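Local coordinates for MccB protein (Escherichia coli, PDB 6OM4) that adenylates the N-formylated MccA heptapeptide with ATP in the biosynthesis of the Trojan-horse antibiotic microcin C7, at residues V9-G21 / Y28-K40. Residues are numbered along the deposited sequence; the frame is centred on the assembly and turned at random.
Sequences VKIARYGSGGLVG and YVENLVLWENIIK
Trp-35 lays one face of its indole on Gly-18, whose CA sits 3.5 Å from the centroid of the five-membered ring and 13° off its normal, a CH-pi contact. Ile-39 CD1 covers the opposite face, so the ring is clamped between strand 17-20 and its own helix. With its CG anti to the backbone N (chi1 176°), Trp-35 reaches across to the sheet, and Trp-35 NE1 gives a weak bond of 3.3 Å to Leu-19 O, which lies in the plane of the indole. Ile-11 CG2 meets both Trp-35 CZ2, at 3.7 Å, and Ile-39 CD1, while Val-20 CG2 approaches Trp-35 CD1. The fold here is a three-stranded antiparallel meander followed by a helix packed on one face: Gly-18 and Val-29 form a hydrogen-bonded pair, with Val-29 N 2.8 Å from Gly-18 O. On the face carrying Leu-19, Tyr-14 turns its ring edge toward the face of Tyr-28, planes 83° apart. Tyr-28 OH accepts from Ser-16 N at 3.0 Å, gripping the type II' turn Tyr-14 to Gly-17. From within the hairpin, Arg-13 NH1 donates to Gly-17 O at 2.8 Å, in the guanidinium plane and on a carbonyl lone pair, while Leu-32 CD2 lies over one guanidinium face.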
loop_
_atom_site.group_PDB
_atom_site.type_symbol
_atom_site.label_atom_id
_atom_site.label_comp_id
_atom_site.label_asym_id
_atom_site.label_seq_id
_atom_site.Cartn_x
_atom_site.Cartn_y
_atom_site.Cartn_z
ATOM N N VAL A 9 4.803 19.503 10.786
ATOM C CA VAL A 9 3.927 20.235 11.686
ATOM C C VAL A 9 3.549 21.574 11.050
ATOM O O VAL A 9 4.384 22.310 10.557
ATOM C CB VAL A 9 4.589 20.416 13.061
ATOM C CG1 VAL A 9 3.692 21.153 14.054
ATOM C CG2 VAL A 9 4.964 19.051 13.604
ATOM N N LYS A 10 2.252 21.869 11.113
ATOM C CA LYS A 10 1.707 23.153 10.714
ATOM C C LYS A 10 0.713 23.593 11.784
ATOM O O LYS A 10 0.218 22.748 12.553
ATOM C CB LYS A 10 1.027 23.042 9.343
ATOM C CG LYS A 10 -0.129 22.043 9.315
ATOM C CD LYS A 10 -0.582 21.721 7.913
ATOM C CE LYS A 10 -0.977 22.956 7.141
ATOM N NZ LYS A 10 -1.882 22.601 6.019
ATOM N N ILE A 11 0.381 24.883 11.777
ATOM C CA ILE A 11 -0.425 25.482 12.857
ATOM C C ILE A 11 -1.436 26.442 12.236
ATOM O O ILE A 11 -1.056 27.198 11.323
ATOM C CB ILE A 11 0.459 26.212 13.882
ATOM C CG1 ILE A 11 1.562 25.351 14.515
ATOM C CG2 ILE A 11 -0.397 26.886 14.942
ATOM C CD1 ILE A 11 1.061 24.226 15.357
ATOM N N ALA A 12 -2.686 26.436 12.733
ATOM C CA ALA A 12 -3.682 27.378 12.213
ATOM C C ALA A 12 -4.637 27.744 13.344
ATOM O O ALA A 12 -4.923 26.913 14.189
ATOM C CB ALA A 12 -4.442 26.773 11.035
ATOM N N ARG A 13 -5.183 28.964 13.276
ATOM C CA ARG A 13 -6.353 29.311 14.055
ATOM C C ARG A 13 -7.579 28.624 13.427
ATOM O O ARG A 13 -7.672 28.470 12.206
ATOM C CB ARG A 13 -6.482 30.838 14.083
ATOM C CG ARG A 13 -7.552 31.363 15.025
ATOM C CD ARG A 13 -7.070 31.347 16.465
ATOM N NE ARG A 13 -7.903 32.218 17.286
ATOM C CZ ARG A 13 -9.178 31.980 17.562
ATOM N NH1 ARG A 13 -9.684 30.756 17.464
ATOM N NH2 ARG A 13 -9.959 32.995 17.888
ATOM N N TYR A 14 -8.553 28.241 14.263
ATOM C CA TYR A 14 -9.738 27.551 13.810
ATOM C C TYR A 14 -10.811 27.579 14.901
ATOM O O TYR A 14 -10.538 27.150 16.020
ATOM C CB TYR A 14 -9.431 26.076 13.536
ATOM C CG TYR A 14 -10.513 25.344 12.794
ATOM C CD1 TYR A 14 -10.665 25.552 11.434
ATOM C CD2 TYR A 14 -11.362 24.446 13.410
ATOM C CE1 TYR A 14 -11.628 24.891 10.702
ATOM C CE2 TYR A 14 -12.354 23.792 12.689
ATOM C CZ TYR A 14 -12.473 24.000 11.325
ATOM O OH TYR A 14 -13.410 23.381 10.537
ATOM N N GLY A 15 -12.035 27.899 14.528
ATOM C CA GLY A 15 -13.187 27.874 15.491
ATOM C C GLY A 15 -12.904 28.676 16.761
ATOM O O GLY A 15 -12.510 29.846 16.713
ATOM N N SER A 16 -13.050 28.009 17.909
ATOM C CA SER A 16 -12.909 28.642 19.192
ATOM C C SER A 16 -11.491 28.394 19.735
ATOM O O SER A 16 -11.185 28.794 20.837
ATOM C CB SER A 16 -14.014 28.198 20.124
ATOM O OG SER A 16 -15.286 28.723 19.725
ATOM N N GLY A 17 -10.597 27.814 18.914
ATOM C CA GLY A 17 -9.224 27.565 19.325
ATOM C C GLY A 17 -8.285 27.510 18.126
ATOM O O GLY A 17 -8.196 28.427 17.305
ATOM N N GLY A 18 -7.612 26.379 18.002
ATOM C CA GLY A 18 -6.663 26.225 16.952
ATOM C C GLY A 18 -6.423 24.777 16.615
ATOM O O GLY A 18 -6.865 23.871 17.328
ATOM N N LEU A 19 -5.679 24.596 15.529
ATOM C CA LEU A 19 -5.248 23.350 15.051
ATOM C C LEU A 19 -3.729 23.228 15.187
ATOM O O LEU A 19 -2.960 24.184 14.926
ATOM C CB LEU A 19 -5.629 23.228 13.581
ATOM C CG LEU A 19 -7.137 23.163 13.306
ATOM C CD1 LEU A 19 -7.395 23.380 11.828
ATOM C CD2 LEU A 19 -7.724 21.833 13.738
ATOM N N VAL A 20 -3.325 22.019 15.561
ATOM C CA VAL A 20 -1.925 21.638 15.525
ATOM C C VAL A 20 -1.804 20.343 14.724
ATOM O O VAL A 20 -2.442 19.341 15.009
ATOM C CB VAL A 20 -1.353 21.484 16.946
ATOM C CG1 VAL A 20 0.118 21.074 16.896
ATOM C CG2 VAL A 20 -1.594 22.735 17.779
ATOM N N GLY A 21 -0.957 20.367 13.689
ATOM C CA GLY A 21 -0.686 19.193 12.951
ATOM C C GLY A 21 -1.589 19.080 11.745
ATOM O O GLY A 21 -2.556 19.843 11.589
ATOM N N TYR A 28 -7.543 19.398 17.111
ATOM C CA TYR A 28 -8.221 20.620 17.410
ATOM C C TYR A 28 -8.123 20.853 18.917
ATOM O O TYR A 28 -8.566 19.996 19.716
ATOM C CB TYR A 28 -9.678 20.581 16.933
ATOM C CG TYR A 28 -10.507 21.783 17.322
ATOM C CD1 TYR A 28 -10.184 23.061 16.901
ATOM C CD2 TYR A 28 -11.643 21.644 18.116
ATOM C CE1 TYR A 28 -10.930 24.175 17.266
ATOM C CE2 TYR A 28 -12.407 22.744 18.481
ATOM C CZ TYR A 28 -12.054 24.010 18.051
ATOM O OH TYR A 28 -12.814 25.100 18.393
ATOM N N VAL A 29 -7.618 22.035 19.279
ATOM C CA VAL A 29 -7.497 22.480 20.667
ATOM C C VAL A 29 -8.429 23.664 20.871
ATOM O O VAL A 29 -8.173 24.735 20.399
ATOM C CB VAL A 29 -6.029 22.854 20.951
ATOM C CG1 VAL A 29 -5.796 23.157 22.419
ATOM C CG2 VAL A 29 -5.117 21.735 20.512
ATOM N N GLU A 30 -9.547 23.428 21.554
ATOM C CA GLU A 30 -10.580 24.442 21.709
ATOM C C GLU A 30 -10.089 25.544 22.657
ATOM O O GLU A 30 -10.438 26.733 22.504
ATOM C CB GLU A 30 -11.869 23.772 22.195
ATOM C CG GLU A 30 -12.844 24.698 22.916
ATOM C CD GLU A 30 -13.605 25.683 22.050
ATOM O OE1 GLU A 30 -13.247 25.811 20.863
ATOM O OE2 GLU A 30 -14.557 26.329 22.572
ATOM N N ASN A 31 -9.307 25.131 23.659
ATOM C CA ASN A 31 -8.747 26.000 24.681
ATOM C C ASN A 31 -7.643 26.859 24.051
ATOM O O ASN A 31 -6.535 26.376 23.802
ATOM C CB ASN A 31 -8.265 25.105 25.819
ATOM C CG ASN A 31 -7.660 25.784 27.027
ATOM O OD1 ASN A 31 -7.091 26.874 26.958
ATOM N ND2 ASN A 31 -7.674 25.049 28.125
ATOM N N LEU A 32 -7.930 28.137 23.810
ATOM C CA LEU A 32 -6.982 29.033 23.139
ATOM C C LEU A 32 -5.690 29.170 23.920
ATOM O O LEU A 32 -4.605 29.311 23.346
ATOM C CB LEU A 32 -7.579 30.430 22.992
ATOM C CG LEU A 32 -8.013 30.822 21.598
ATOM C CD1 LEU A 32 -8.513 32.262 21.606
ATOM C CD2 LEU A 32 -6.884 30.617 20.586
ATOM N N VAL A 33 -5.811 29.223 25.239
ATOM C CA VAL A 33 -4.635 29.438 26.039
ATOM C C VAL A 33 -3.681 28.252 25.899
ATOM O O VAL A 33 -2.460 28.440 25.853
ATOM C CB VAL A 33 -5.031 29.671 27.500
ATOM C CG1 VAL A 33 -3.845 29.700 28.437
ATOM C CG2 VAL A 33 -5.828 30.951 27.602
ATOM N N LEU A 34 -4.251 27.047 25.907
ATOM C CA LEU A 34 -3.514 25.823 25.729
ATOM C C LEU A 34 -2.883 25.800 24.330
ATOM O O LEU A 34 -1.706 25.460 24.202
ATOM C CB LEU A 34 -4.434 24.618 25.964
ATOM C CG LEU A 34 -3.793 23.257 25.730
ATOM C CD1 LEU A 34 -2.538 23.094 26.575
ATOM C CD2 LEU A 34 -4.781 22.119 25.995
ATOM N N TRP A 35 -3.657 26.168 23.304
ATOM C CA TRP A 35 -3.128 26.199 21.904
ATOM C C TRP A 35 -1.897 27.122 21.818
ATOM O O TRP A 35 -0.871 26.769 21.220
ATOM C CB TRP A 35 -4.267 26.620 20.946
ATOM C CG TRP A 35 -3.872 26.780 19.509
ATOM C CD1 TRP A 35 -3.587 25.798 18.598
ATOM C CD2 TRP A 35 -3.739 28.023 18.822
ATOM N NE1 TRP A 35 -3.275 26.361 17.390
ATOM C CE2 TRP A 35 -3.390 27.720 17.490
ATOM C CE3 TRP A 35 -3.879 29.363 19.204
ATOM C CZ2 TRP A 35 -3.205 28.722 16.542
ATOM C CZ3 TRP A 35 -3.718 30.351 18.258
ATOM C CH2 TRP A 35 -3.355 30.025 16.951
ATOM N N GLU A 36 -1.974 28.290 22.459
ATOM C CA GLU A 36 -0.880 29.269 22.458
ATOM C C GLU A 36 0.332 28.656 23.151
ATOM O O GLU A 36 1.464 28.838 22.708
ATOM C CB GLU A 36 -1.347 30.576 23.123
ATOM C CG GLU A 36 -2.390 31.314 22.296
ATOM C CD GLU A 36 -2.925 32.604 22.926
ATOM O OE1 GLU A 36 -2.583 32.854 24.116
ATOM O OE2 GLU A 36 -3.735 33.336 22.254
ATOM N N ASN A 37 0.106 27.955 24.259
ATOM C CA ASN A 37 1.206 27.342 24.993
ATOM C C ASN A 37 1.821 26.171 24.213
ATOM O O ASN A 37 3.037 25.942 24.282
ATOM C CB ASN A 37 0.787 26.894 26.391
ATOM C CG ASN A 37 0.719 28.043 27.386
ATOM O OD1 ASN A 37 1.307 29.135 27.178
ATOM N ND2 ASN A 37 0.019 27.797 28.473
ATOM N N ILE A 38 1.002 25.410 23.475
ATOM C CA ILE A 38 1.556 24.350 22.627
ATOM C C ILE A 38 2.494 24.972 21.585
ATOM O O ILE A 38 3.553 24.435 21.262
ATOM C CB ILE A 38 0.430 23.535 21.963
ATOM C CG1 ILE A 38 -0.409 22.776 23.006
ATOM C CG2 ILE A 38 1.008 22.631 20.884
ATOM C CD1 ILE A 38 -1.763 22.274 22.496
ATOM N N ILE A 39 2.066 26.096 21.010
ATOM C CA ILE A 39 2.910 26.809 19.981
ATOM C C ILE A 39 4.236 27.222 20.606
ATOM O O ILE A 39 5.291 26.994 20.011
ATOM C CB ILE A 39 2.181 28.017 19.388
ATOM C CG1 ILE A 39 0.999 27.585 18.522
ATOM C CG2 ILE A 39 3.147 28.896 18.599
ATOM C CD1 ILE A 39 -0.028 28.655 18.284
ATOM N N LYS A 40 4.188 27.821 21.810
ATOM C CA LYS A 40 5.419 28.286 22.472
ATOM C C LYS A 40 6.338 27.097 22.760
ATOM O O LYS A 40 7.555 27.196 22.581
ATOM C CB LYS A 40 5.098 29.033 23.775
ATOM C CG LYS A 40 4.386 30.372 23.614
ATOM C CD LYS A 40 3.885 30.885 24.977
ATOM C CE LYS A 40 3.632 32.373 25.005
ATOM N NZ LYS A 40 3.411 32.868 26.389
#